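Local coordinates for protein 3-carboxy-cis,cis-muconate cycloisomerase (Acinetobacter calcoaceticus, PDB 1Q5N) that belongs to the lyase (fumarase/aspartase) superfamily of mainly helical enzymes and assembles as four copies of one elongated chain, at residues A[12-18]-A[333-339]; A[180-184]-A[246-250]; A[187-193]-A[236-240]; A[255-259]-A[291-296]. One frame throughout, in Å; residues are numbered along the deposited sequence.

Contact 1. Residues A[12-18]-A[333-339]; sequences FYQRDVT and EIFQLTA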
loop_
_atom_site.group_PDB
_atom_site.type_symbol
_atom_site.label_atom_id
_atom_site.label_comp_id
_atom_site.label_asym_id
_atom_site.label_seq_id
_atom_site.Cartn_x
_atom_site.Cartn_y
_atom_site.Cartn_z
ATOM N N PHE A 12 0.850 9.647 18.997
ATOM C CA PHE A 12 1.653 9.303 17.840
ATOM C C PHE A 12 2.643 10.321 17.278
ATOM O O PHE A 12 3.603 9.934 16.637
ATOM C CB PHE A 12 0.713 8.899 16.703
ATOM C CG PHE A 12 -0.279 7.839 17.079
ATOM C CD1 PHE A 12 0.148 6.540 17.384
ATOM C CD2 PHE A 12 -1.655 8.120 17.068
ATOM C CE1 PHE A 12 -0.793 5.519 17.696
ATOM C CE2 PHE A 12 -2.603 7.122 17.365
ATOM C CZ PHE A 12 -2.176 5.807 17.667
ATOM N N TYR A 13 2.436 11.608 17.518
ATOM C CA TYR A 13 3.333 12.552 16.885
ATOM C C TYR A 13 4.322 13.170 17.815
ATOM O O TYR A 13 4.458 12.761 18.953
ATOM C CB TYR A 13 2.547 13.636 16.171
ATOM C CG TYR A 13 1.430 13.108 15.288
ATOM C CD1 TYR A 13 1.631 12.005 14.440
ATOM C CD2 TYR A 13 0.185 13.737 15.261
ATOM C CE1 TYR A 13 0.630 11.539 13.603
ATOM C CE2 TYR A 13 -0.841 13.285 14.404
ATOM C CZ TYR A 13 -0.607 12.166 13.578
ATOM O OH TYR A 13 -1.642 11.659 12.793
ATOM N N GLN A 14 5.051 14.131 17.302
ATOM C CA GLN A 14 6.056 14.808 18.088
ATOM C C GLN A 14 5.665 16.278 18.006
ATOM O O GLN A 14 5.454 16.812 16.912
ATOM C CB GLN A 14 7.428 14.521 17.493
ATOM C CG GLN A 14 8.610 14.846 18.393
ATOM C CD GLN A 14 8.964 16.327 18.384
ATOM O OE1 GLN A 14 8.749 17.026 17.393
ATOM N NE2 GLN A 14 9.522 16.809 19.489
ATOM N N ARG A 15 5.552 16.916 19.160
ATOM C CA ARG A 15 5.098 18.299 19.234
ATOM C C ARG A 15 5.708 19.338 18.258
ATOM O O ARG A 15 4.976 20.019 17.580
ATOM C CB ARG A 15 5.235 18.784 20.672
ATOM C CG ARG A 15 4.237 19.830 21.033
ATOM C CD ARG A 15 4.842 20.719 22.106
ATOM N NE ARG A 15 4.335 20.404 23.447
ATOM C CZ ARG A 15 4.905 20.812 24.589
ATOM N NH1 ARG A 15 6.025 21.549 24.558
ATOM N NH2 ARG A 15 4.340 20.516 25.764
ATOM N N ASP A 16 7.027 19.454 18.171
ATOM C CA ASP A 16 7.644 20.424 17.261
ATOM C C ASP A 16 7.381 20.158 15.754
ATOM O O ASP A 16 7.085 21.082 14.982
ATOM C CB ASP A 16 9.161 20.505 17.534
ATOM C CG ASP A 16 9.481 20.714 19.041
ATOM O OD1 ASP A 16 8.892 21.631 19.677
ATOM O OD2 ASP A 16 10.314 19.938 19.596
ATOM N N VAL A 17 7.454 18.898 15.326
ATOM C CA VAL A 17 7.207 18.596 13.935
ATOM C C VAL A 17 5.718 18.842 13.612
ATOM O O VAL A 17 5.400 19.295 12.549
ATOM C CB VAL A 17 7.695 17.155 13.608
ATOM C CG1 VAL A 17 7.236 16.708 12.206
ATOM C CG2 VAL A 17 9.225 17.123 13.727
ATOM N N THR A 18 4.816 18.569 14.541
ATOM C CA THR A 18 3.396 18.843 14.327
ATOM C C THR A 18 3.135 20.368 14.141
ATOM O O THR A 18 2.262 20.786 13.362
ATOM C CB THR A 18 2.561 18.312 15.535
ATOM O OG1 THR A 18 2.585 16.893 15.486
ATOM C CG2 THR A 18 1.101 18.736 15.467
ATOM N N GLU A 333 2.100 13.668 7.290
ATOM C CA GLU A 333 1.811 12.542 8.183
ATOM C C GLU A 333 3.071 11.681 8.352
ATOM O O GLU A 333 3.367 11.261 9.470
ATOM C CB GLU A 333 0.638 11.740 7.627
ATOM C CG GLU A 333 0.060 10.606 8.469
ATOM C CD GLU A 333 -0.735 11.077 9.671
ATOM O OE1 GLU A 333 -1.119 12.273 9.660
ATOM O OE2 GLU A 333 -0.999 10.277 10.624
ATOM N N ILE A 334 3.842 11.448 7.274
ATOM C CA ILE A 334 5.059 10.624 7.354
ATOM C C ILE A 334 6.074 11.276 8.308
ATOM O O ILE A 334 6.610 10.608 9.187
ATOM C CB ILE A 334 5.670 10.418 5.944
ATOM C CG1 ILE A 334 4.620 9.730 5.092
ATOM C CG2 ILE A 334 7.010 9.627 6.013
ATOM C CD1 ILE A 334 5.047 9.298 3.748
ATOM N N PHE A 335 6.337 12.575 8.148
ATOM C CA PHE A 335 7.229 13.287 9.067
ATOM C C PHE A 335 6.755 13.208 10.535
ATOM O O PHE A 335 7.524 12.947 11.463
ATOM C CB PHE A 335 7.290 14.770 8.700
ATOM C CG PHE A 335 8.485 15.139 7.876
ATOM C CD1 PHE A 335 9.755 15.191 8.468
ATOM C CD2 PHE A 335 8.323 15.505 6.517
ATOM C CE1 PHE A 335 10.874 15.606 7.743
ATOM C CE2 PHE A 335 9.411 15.921 5.764
ATOM C CZ PHE A 335 10.702 15.989 6.371
ATOM N N GLN A 336 5.483 13.484 10.746
ATOM C CA GLN A 336 4.935 13.455 12.089
ATOM C C GLN A 336 4.999 12.097 12.783
ATOM O O GLN A 336 5.278 12.048 13.989
ATOM C CB GLN A 336 3.499 13.960 12.074
ATOM C CG GLN A 336 3.423 15.459 12.124
ATOM C CD GLN A 336 1.998 15.932 11.923
ATOM O OE1 GLN A 336 1.519 15.981 10.797
ATOM N NE2 GLN A 336 1.309 16.239 13.004
ATOM N N LEU A 337 4.759 11.000 12.046
ATOM C CA LEU A 337 4.825 9.652 12.619
ATOM C C LEU A 337 6.272 9.250 12.884
ATOM O O LEU A 337 6.559 8.568 13.894
ATOM C CB LEU A 337 4.155 8.607 11.699
ATOM C CG LEU A 337 2.628 8.732 11.648
ATOM C CD1 LEU A 337 2.042 8.049 10.458
ATOM C CD2 LEU A 337 2.055 8.152 12.917
ATOM N N THR A 338 7.182 9.662 11.995
ATOM C CA THR A 338 8.588 9.320 12.148
ATOM C C THR A 338 9.202 10.038 13.372
ATOM O O THR A 338 9.915 9.417 14.188
ATOM C CB THR A 338 9.397 9.706 10.880
ATOM O OG1 THR A 338 8.882 9.009 9.751
ATOM C CG2 THR A 338 10.898 9.367 11.060
ATOM N N ALA A 339 8.932 11.343 13.496
ATOM C CA ALA A 339 9.455 12.138 14.614
ATOM C C ALA A 339 8.799 11.591 15.898
ATOM O O ALA A 339 9.459 11.453 16.932
ATOM C CB ALA A 339 9.119 13.656 14.405
#
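The ring of Tyr-13 lies beside its own backbone N and opposite the carbonyl carbon (chi1 -48°), while the chain of Glu-333 bends at chi2 (72°), and these two torsions bring hydroxyl and carboxylate together. Tyr-13 OH donates to Glu-333 OE2 over 2.7 Å, meeting the oxygen on its syn side but 19° out of the carboxylate plane, with ring and carboxylate nearly perpendicular. The same oxygen also forms a salt bridge with Arg-301, so the carboxylate is held by both the phenol and the arginine. Leu-337 CD2 comes in at the ring edge, 3.7 Å from Tyr-13 CE1. Nearer the backbone, Tyr-13 CA points its hydrogen at Gln-336 O, 3.5 Å away, and Gln-336 CB lies 3.6 Å from Tyr-13 CD1. Farther along, the methyl of Ala-339 touches two side chains: its CB is 3.5 Å from Val-17 CG2 and 3.6 Å from Gln-14 CB. Leu-329 of the second subunit packs on Phe-12 and Tyr-13. Gln-14 is the N-cap of the short helix 15-20, its OE1 accepting from Val-17 N at 3.1 Å. The whole is a side-chain-capped helix start laid against helix 323-351 of the superfamily's central helical bundle.

Contact 2. Residues A[180-184]-A[246-250]; sequences DLDRI and IITGN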
loop_
_atom_site.group_PDB
_atom_site.type_symbol
_atom_site.label_atom_id
_atom_site.label_comp_id
_atom_site.label_asym_id
_atom_site.label_seq_id
_atom_site.Cartn_x
_atom_site.Cartn_y
_atom_site.Cartn_z
ATOM N N ASP A 180 21.384 5.909 8.684
ATOM C CA ASP A 180 20.325 6.872 8.496
ATOM C C ASP A 180 20.890 8.302 8.486
ATOM O O ASP A 180 20.430 9.158 7.718
ATOM C CB ASP A 180 19.286 6.774 9.604
ATOM C CG ASP A 180 18.457 5.508 9.510
ATOM O OD1 ASP A 180 18.276 4.989 8.378
ATOM O OD2 ASP A 180 17.972 5.041 10.569
ATOM N N LEU A 181 21.842 8.559 9.375
ATOM C CA LEU A 181 22.498 9.855 9.432
ATOM C C LEU A 181 23.203 10.106 8.065
ATOM O O LEU A 181 23.153 11.198 7.531
ATOM C CB LEU A 181 23.516 9.866 10.566
ATOM C CG LEU A 181 23.231 10.631 11.852
ATOM C CD1 LEU A 181 21.834 11.162 12.000
ATOM C CD2 LEU A 181 23.589 9.699 12.967
ATOM N N ASP A 182 23.810 9.082 7.488
ATOM C CA ASP A 182 24.459 9.257 6.218
ATOM C C ASP A 182 23.435 9.564 5.108
ATOM O O ASP A 182 23.675 10.413 4.223
ATOM C CB ASP A 182 25.243 8.005 5.825
ATOM C CG ASP A 182 26.491 7.745 6.717
ATOM O OD1 ASP A 182 26.943 8.649 7.465
ATOM O OD2 ASP A 182 27.026 6.606 6.643
ATOM N N ARG A 183 22.314 8.845 5.131
ATOM C CA ARG A 183 21.286 9.050 4.119
ATOM C C ARG A 183 20.725 10.465 4.177
ATOM O O ARG A 183 20.552 11.104 3.143
ATOM C CB ARG A 183 20.145 8.068 4.314
ATOM C CG ARG A 183 20.484 6.678 3.872
ATOM C CD ARG A 183 19.312 5.723 4.184
ATOM N NE ARG A 183 19.741 4.362 3.902
ATOM C CZ ARG A 183 19.877 3.418 4.835
ATOM N NH1 ARG A 183 19.602 3.684 6.118
ATOM N NH2 ARG A 183 20.319 2.214 4.477
ATOM N N ILE A 184 20.463 10.939 5.389
ATOM C CA ILE A 184 19.934 12.284 5.568
ATOM C C ILE A 184 20.935 13.331 4.999
ATOM O O ILE A 184 20.542 14.204 4.232
ATOM C CB ILE A 184 19.658 12.583 7.059
ATOM C CG1 ILE A 184 18.412 11.819 7.502
ATOM C CG2 ILE A 184 19.535 14.098 7.279
ATOM C CD1 ILE A 184 18.010 12.020 8.927
ATOM N N ILE A 246 12.513 4.567 5.989
ATOM C CA ILE A 246 13.514 3.638 6.462
ATOM C C ILE A 246 13.773 3.841 7.955
ATOM O O ILE A 246 13.923 2.878 8.711
ATOM C CB ILE A 246 14.826 3.800 5.687
ATOM C CG1 ILE A 246 14.657 3.251 4.261
ATOM C CG2 ILE A 246 15.968 3.092 6.414
ATOM C CD1 ILE A 246 15.803 3.702 3.355
ATOM N N ILE A 247 13.780 5.097 8.395
ATOM C CA ILE A 247 14.014 5.362 9.803
ATOM C C ILE A 247 12.874 4.764 10.618
ATOM O O ILE A 247 13.105 4.168 11.672
ATOM C CB ILE A 247 14.119 6.907 10.092
ATOM C CG1 ILE A 247 15.409 7.437 9.446
ATOM C CG2 ILE A 247 14.004 7.184 11.621
ATOM C CD1 ILE A 247 15.441 8.981 9.278
ATOM N N THR A 248 11.644 4.918 10.142
ATOM C CA THR A 248 10.537 4.373 10.910
ATOM C C THR A 248 10.639 2.859 10.929
ATOM O O THR A 248 10.367 2.250 11.966
ATOM C CB THR A 248 9.190 4.798 10.337
ATOM O OG1 THR A 248 9.054 6.196 10.555
ATOM C CG2 THR A 248 8.015 4.060 11.030
ATOM N N GLY A 249 11.048 2.251 9.807
ATOM C CA GLY A 249 11.213 0.804 9.810
ATOM C C GLY A 249 12.297 0.360 10.828
ATOM O O GLY A 249 12.129 -0.668 11.481
ATOM N N ASN A 250 13.404 1.111 10.969
ATOM C CA ASN A 250 14.452 0.728 11.939
ATOM C C ASN A 250 13.922 0.738 13.384
ATOM O O ASN A 250 14.223 -0.181 14.157
ATOM C CB ASN A 250 15.687 1.681 11.915
ATOM C CG ASN A 250 16.515 1.560 10.643
ATOM O OD1 ASN A 250 16.801 0.447 10.165
ATOM N ND2 ASN A 250 16.933 2.697 10.100
HETATM O O HOH W 1 19.350 2.197 8.702
#
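Two antiparallel helices of the central bundle, 166-191 and 235-261, meet where Asp-180 faces Ile-247 and Asn-250; the axes of the short segments run at 170° and approach to 11.5 Å, with a polar cluster between them. Asn-250 ND2 donates to Asp-180 OD2 over 2.6 Å, a weak bond because its angle is only 120°, and the amide and carboxylate planes are turned 39° apart. The other carboxylate oxygen, Asp-180 OD1, lies at the edge of the Arg-183 guanidinium in a salt bridge with NH1 (2.9 Å). Water 1 ties the two helices together further, accepting from Arg-183 NH1 at 3.0 Å and from Asn-250 ND2 at 2.8 Å. The stronger partner of Arg-183 is Asp-235 of the third subunit, so the arginine links this cluster to the subunit interface. Apolar groups pack around it: Ile-246 CD1 sits over one guanidinium face, offset toward its rim, Ile-247 CG1 packs 3.6 Å from Asp-180 CG, and Ile-184 CD1 meets Ile-247 CD1 at 4.0 Å. Leu-181 and Ile-184 pack against helix 110-146, whereas Ile-247 packs against Thr-338 and Leu-342 of helix 323-351.

Contact 3. Residues A[187-193]-A[236-240]; sequences IKARVLV and RIVEI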
loop_
_atom_site.group_PDB
_atom_site.type_symbol
_atom_site.label_atom_id
_atom_site.label_comp_id
_atom_site.label_asym_id
_atom_site.label_seq_id
_atom_site.Cartn_x
_atom_site.Cartn_y
_atom_site.Cartn_z
ATOM N N ILE A 187 21.117 13.522 0.947
ATOM C CA ILE A 187 20.037 14.025 0.089
ATOM C C ILE A 187 19.818 15.535 0.196
ATOM O O ILE A 187 19.152 16.142 -0.647
ATOM C CB ILE A 187 18.650 13.350 0.433
ATOM C CG1 ILE A 187 18.162 13.817 1.812
ATOM C CG2 ILE A 187 18.770 11.859 0.399
ATOM C CD1 ILE A 187 16.721 13.413 2.063
ATOM N N LYS A 188 20.322 16.137 1.255
ATOM C CA LYS A 188 20.086 17.578 1.429
ATOM C C LYS A 188 20.314 18.484 0.217
ATOM O O LYS A 188 19.441 19.272 -0.141
ATOM C CB LYS A 188 20.900 18.102 2.603
ATOM C CG LYS A 188 20.293 17.825 3.960
ATOM C CD LYS A 188 21.369 18.007 5.003
ATOM C CE LYS A 188 20.813 18.153 6.380
ATOM N NZ LYS A 188 21.957 18.061 7.353
ATOM N N ALA A 189 21.473 18.371 -0.433
ATOM C CA ALA A 189 21.788 19.219 -1.587
ATOM C C ALA A 189 20.827 19.075 -2.765
ATOM O O ALA A 189 20.495 20.055 -3.431
ATOM C CB ALA A 189 23.221 18.940 -2.073
ATOM N N ARG A 190 20.400 17.845 -3.012
ATOM C CA ARG A 190 19.525 17.522 -4.118
ATOM C C ARG A 190 18.044 17.835 -3.879
ATOM O O ARG A 190 17.273 18.172 -4.795
ATOM C CB ARG A 190 19.670 16.025 -4.427
ATOM C CG ARG A 190 18.670 15.501 -5.433
ATOM C CD ARG A 190 19.036 14.136 -5.993
ATOM N NE ARG A 190 19.118 13.154 -4.914
ATOM C CZ ARG A 190 20.250 12.585 -4.517
ATOM N NH1 ARG A 190 21.400 12.892 -5.126
ATOM N NH2 ARG A 190 20.242 11.758 -3.494
ATOM N N VAL A 191 17.669 17.799 -2.622
ATOM C CA VAL A 191 16.291 17.928 -2.256
ATOM C C VAL A 191 15.779 19.298 -1.727
ATOM O O VAL A 191 14.624 19.703 -1.976
ATOM C CB VAL A 191 16.092 16.758 -1.248
ATOM C CG1 VAL A 191 15.373 17.189 -0.062
ATOM C CG2 VAL A 191 15.531 15.567 -1.949
ATOM N N LEU A 192 16.628 20.008 -0.998
ATOM C CA LEU A 192 16.233 21.284 -0.411
ATOM C C LEU A 192 16.523 22.388 -1.408
ATOM O O LEU A 192 17.532 23.083 -1.306
ATOM C CB LEU A 192 17.009 21.502 0.889
ATOM C CG LEU A 192 16.754 20.402 1.930
ATOM C CD1 LEU A 192 17.538 20.704 3.202
ATOM C CD2 LEU A 192 15.244 20.306 2.219
ATOM N N VAL A 193 15.639 22.516 -2.396
ATOM C CA VAL A 193 15.788 23.498 -3.450
ATOM C C VAL A 193 14.511 24.299 -3.536
ATOM O O VAL A 193 13.465 23.827 -3.120
ATOM C CB VAL A 193 16.049 22.812 -4.796
ATOM C CG1 VAL A 193 17.362 22.093 -4.748
ATOM C CG2 VAL A 193 14.913 21.806 -5.103
ATOM N N ARG A 236 12.091 14.532 -5.745
ATOM C CA ARG A 236 12.643 15.097 -4.511
ATOM C C ARG A 236 11.744 14.908 -3.254
ATOM O O ARG A 236 12.256 14.705 -2.126
ATOM C CB ARG A 236 12.962 16.587 -4.690
ATOM C CG ARG A 236 14.192 16.850 -5.521
ATOM C CD ARG A 236 14.231 18.343 -5.946
ATOM N NE ARG A 236 15.352 18.649 -6.845
ATOM C CZ ARG A 236 15.259 18.801 -8.165
ATOM N NH1 ARG A 236 14.086 18.685 -8.786
ATOM N NH2 ARG A 236 16.351 19.073 -8.863
ATOM N N ILE A 237 10.425 14.970 -3.457
ATOM C CA ILE A 237 9.466 14.800 -2.382
ATOM C C ILE A 237 9.481 13.323 -1.916
ATOM O O ILE A 237 9.546 13.022 -0.696
ATOM C CB ILE A 237 8.024 15.150 -2.863
ATOM C CG1 ILE A 237 7.940 16.638 -3.277
ATOM C CG2 ILE A 237 6.998 14.842 -1.772
ATOM C CD1 ILE A 237 8.336 17.622 -2.198
ATOM N N VAL A 238 9.426 12.417 -2.891
ATOM C CA VAL A 238 9.391 11.006 -2.615
ATOM C C VAL A 238 10.654 10.602 -1.905
ATOM O O VAL A 238 10.620 9.815 -0.941
ATOM C CB VAL A 238 9.241 10.213 -3.928
ATOM C CG1 VAL A 238 9.185 8.704 -3.655
ATOM C CG2 VAL A 238 7.966 10.658 -4.616
ATOM N N GLU A 239 11.775 11.175 -2.354
ATOM C CA GLU A 239 13.063 10.817 -1.792
ATOM C C GLU A 239 13.128 11.125 -0.306
ATOM O O GLU A 239 13.624 10.297 0.485
ATOM C CB GLU A 239 14.187 11.498 -2.568
ATOM C CG GLU A 239 15.587 11.163 -2.052
ATOM C CD GLU A 239 16.705 11.577 -2.996
ATOM O OE1 GLU A 239 16.598 12.591 -3.706
ATOM O OE2 GLU A 239 17.710 10.882 -3.024
ATOM N N ILE A 240 12.603 12.292 0.077
ATOM C CA ILE A 240 12.581 12.662 1.489
ATOM C C ILE A 240 11.692 11.641 2.256
ATOM O O ILE A 240 12.093 11.143 3.315
ATOM C CB ILE A 240 12.024 14.090 1.671
ATOM C CG1 ILE A 240 13.040 15.115 1.151
ATOM C CG2 ILE A 240 11.778 14.412 3.176
ATOM C CD1 ILE A 240 12.399 16.528 1.014
HETATM O O HOH W 2 18.799 19.421 -7.256
#
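At one end of an antiparallel helix pair in the central bundle, Arg-190 and Val-191, on the last turn of helix 166-191, lie against Arg-236 and Glu-239 near the start of helix 235-261. The segment axes cross at -153°, and an inverse gamma turn centred on Leu-192 leads the chain out of the first helix. Arg-190 grips Glu-239 side-on, one nitrogen to each oxygen. Arg-190 NE donates to Glu-239 OE1 at 2.9 Å in a nearly straight bond (173°) that uses the syn lone pair, and Arg-190 NH2 reaches Glu-239 OE2 at 2.7 Å from somewhat outside the carboxylate plane. A bend at chi3 of Arg-190 turns its guanidinium almost coplanar with the carboxylate. Arg-183 of the third subunit also forms a salt bridge with Glu-239 OE1, so two arginines from different chains share this acid. Ile-187 CG2 lies alongside, 3.7 Å from Glu-239 OE2. Val-191 packs its CG2 on Arg-236 CB (3.9 Å) and its CG1 against Ile-240. Across the turn, Val-193 CG2 touches Arg-236 CD at 3.6 Å, and Trp-230 makes a cation-pi contact with the Arg-236 guanidinium. That guanidinium turns its edge to the backbone of the opposite helix: Arg-236 NE donates to Arg-190 O at 2.8 Å, and water 2 bridges the same pair, accepting from Arg-236 NH2 at 2.9 Å and donating to Arg-190 O.

Contact 4. Residues A[255-259]-A[291-296]; sequences ARDWS and AAASVL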
loop_
_atom_site.group_PDB
_atom_site.type_symbol
_atom_site.label_atom_id
_atom_site.label_comp_id
_atom_site.label_asym_id
_atom_site.label_seq_id
_atom_site.Cartn_x
_atom_site.Cartn_y
_atom_site.Cartn_z
ATOM N N ALA A 255 11.214 -1.772 18.364
ATOM C CA ALA A 255 10.023 -1.864 19.212
ATOM C C ALA A 255 9.477 -3.311 19.201
ATOM O O ALA A 255 8.949 -3.799 20.220
ATOM C CB ALA A 255 8.898 -0.873 18.714
ATOM N N ARG A 256 9.551 -3.980 18.048
ATOM C CA ARG A 256 9.098 -5.380 18.026
ATOM C C ARG A 256 9.975 -6.160 19.029
ATOM O O ARG A 256 9.457 -6.908 19.841
ATOM C CB ARG A 256 9.237 -5.987 16.617
ATOM C CG ARG A 256 9.065 -7.542 16.480
ATOM C CD ARG A 256 7.722 -8.090 16.993
ATOM N NE ARG A 256 6.550 -7.358 16.527
ATOM C CZ ARG A 256 6.075 -7.380 15.280
ATOM N NH1 ARG A 256 6.684 -8.111 14.321
ATOM N NH2 ARG A 256 4.951 -6.727 15.002
ATOM N N ASP A 257 11.288 -5.964 18.968
ATOM C CA ASP A 257 12.210 -6.668 19.858
ATOM C C ASP A 257 12.041 -6.369 21.371
ATOM O O ASP A 257 11.921 -7.313 22.176
ATOM C CB ASP A 257 13.690 -6.416 19.457
ATOM C CG ASP A 257 14.061 -7.096 18.162
ATOM O OD1 ASP A 257 13.272 -7.933 17.645
ATOM O OD2 ASP A 257 15.142 -6.819 17.636
ATOM N N TRP A 258 11.990 -5.092 21.767
ATOM C CA TRP A 258 11.899 -4.859 23.182
ATOM C C TRP A 258 10.535 -5.262 23.734
ATOM O O TRP A 258 10.450 -5.693 24.892
ATOM C CB TRP A 258 12.325 -3.406 23.568
ATOM C CG TRP A 258 11.280 -2.329 23.423
ATOM C CD1 TRP A 258 10.113 -2.243 24.101
ATOM C CD2 TRP A 258 11.347 -1.146 22.599
ATOM N NE1 TRP A 258 9.443 -1.096 23.776
ATOM C CE2 TRP A 258 10.176 -0.398 22.857
ATOM C CE3 TRP A 258 12.289 -0.653 21.682
ATOM C CZ2 TRP A 258 9.898 0.842 22.231
ATOM C CZ3 TRP A 258 12.013 0.584 21.049
ATOM C CH2 TRP A 258 10.821 1.309 21.336
ATOM N N SER A 259 9.467 -5.198 22.933
ATOM C CA SER A 259 8.173 -5.612 23.514
ATOM C C SER A 259 8.152 -7.140 23.628
ATOM O O SER A 259 7.493 -7.689 24.496
ATOM C CB SER A 259 6.976 -5.086 22.690
ATOM O OG SER A 259 6.962 -5.562 21.363
ATOM N N ALA A 291 5.177 2.542 24.716
ATOM C CA ALA A 291 5.949 3.164 23.668
ATOM C C ALA A 291 5.980 2.258 22.421
ATOM O O ALA A 291 5.953 2.738 21.265
ATOM C CB ALA A 291 7.368 3.479 24.160
ATOM N N ALA A 292 6.022 0.953 22.652
ATOM C CA ALA A 292 6.085 0.035 21.514
ATOM C C ALA A 292 4.787 0.119 20.686
ATOM O O ALA A 292 4.836 0.117 19.451
ATOM C CB ALA A 292 6.331 -1.423 22.013
ATOM N N ALA A 293 3.645 0.222 21.376
ATOM C CA ALA A 293 2.363 0.304 20.707
ATOM C C ALA A 293 2.311 1.479 19.696
ATOM O O ALA A 293 1.860 1.315 18.552
ATOM C CB ALA A 293 1.230 0.410 21.755
ATOM N N SER A 294 2.796 2.649 20.100
ATOM C CA SER A 294 2.838 3.806 19.196
ATOM C C SER A 294 3.829 3.593 18.050
ATOM O O SER A 294 3.538 3.879 16.898
ATOM C CB SER A 294 3.306 5.058 19.936
ATOM O OG SER A 294 2.375 5.390 20.929
ATOM N N VAL A 295 5.032 3.145 18.388
ATOM C CA VAL A 295 6.026 2.936 17.362
ATOM C C VAL A 295 5.569 1.867 16.357
ATOM O O VAL A 295 5.785 2.025 15.173
ATOM C CB VAL A 295 7.431 2.547 17.983
ATOM C CG1 VAL A 295 8.436 2.236 16.893
ATOM C CG2 VAL A 295 7.973 3.726 18.816
ATOM N N LEU A 296 4.914 0.811 16.821
ATOM C CA LEU A 296 4.508 -0.237 15.926
ATOM C C LEU A 296 3.328 0.236 15.081
ATOM O O LEU A 296 3.191 -0.187 13.937
ATOM C CB LEU A 296 4.234 -1.536 16.699
ATOM C CG LEU A 296 5.561 -2.205 17.127
ATOM C CD1 LEU A 296 5.321 -3.353 18.133
ATOM C CD2 LEU A 296 6.288 -2.723 15.895
#
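Trp-258 NE1 on one helix and Ala-292 N on the other both donate to Glu-271 OE2, while the other oxygen, OE1, accepts from Ala-291 N. This carboxylate joins two segments that share no direct hydrogen bond and otherwise meet mainly through apolar groups, many of them alanine methyls. The indole of Trp-258 starts between its backbone N and carbonyl carbon (chi1 83°), a crowded position that folds the ring back over its own helix, one face near Ala-255 CA, and carries NE1 to 3.6 Å from Ala-292 CB. On the benzo side Trp-258 CZ2 lies 4.1 Å from Ala-291 CB. The methyl of Ala-292 also meets Ser-259 CB at 3.8 Å. One turn earlier, Ala-255 CB packs 3.6 Å from Val-295 CG1 and 3.9 Å from Leu-296 CG. Arg-256 passes beside Leu-296 on its way to a salt bridge with Glu-316 of the third subunit, and Leu-321 of the second subunit packs on Ser-259 and Leu-296. With alanines at the closest point, the segment axes approach to 9.3 Å and cross at -154°: an alanine-lined, close antiparallel helix pair in the central bundle, at the junction of several subunits of the tetramer.

How the contacts relate
Helix 235-261 runs through three of the four sites: contact 3 near its start, contact 2 midway and contact 4 near its end, with about 29 Å between the centres of contacts 3 and 4. Contacts 2 and 3 pair it with helix 166-191, contact 4 with helix 290-311. Contact 1, joining the N-terminal region to helix 323-351, encloses the others in sequence and touches each: Thr-338 probably hydrogen-bonds Thr-248, Phe-335 packs on Ile-240, and Phe-12 on Ser-294. Contacts 2, 3 and 4 also reach the third subunit, and contacts 1 and 4 the second, so several of the helices that pack within the chain also take part in contacts between subunits.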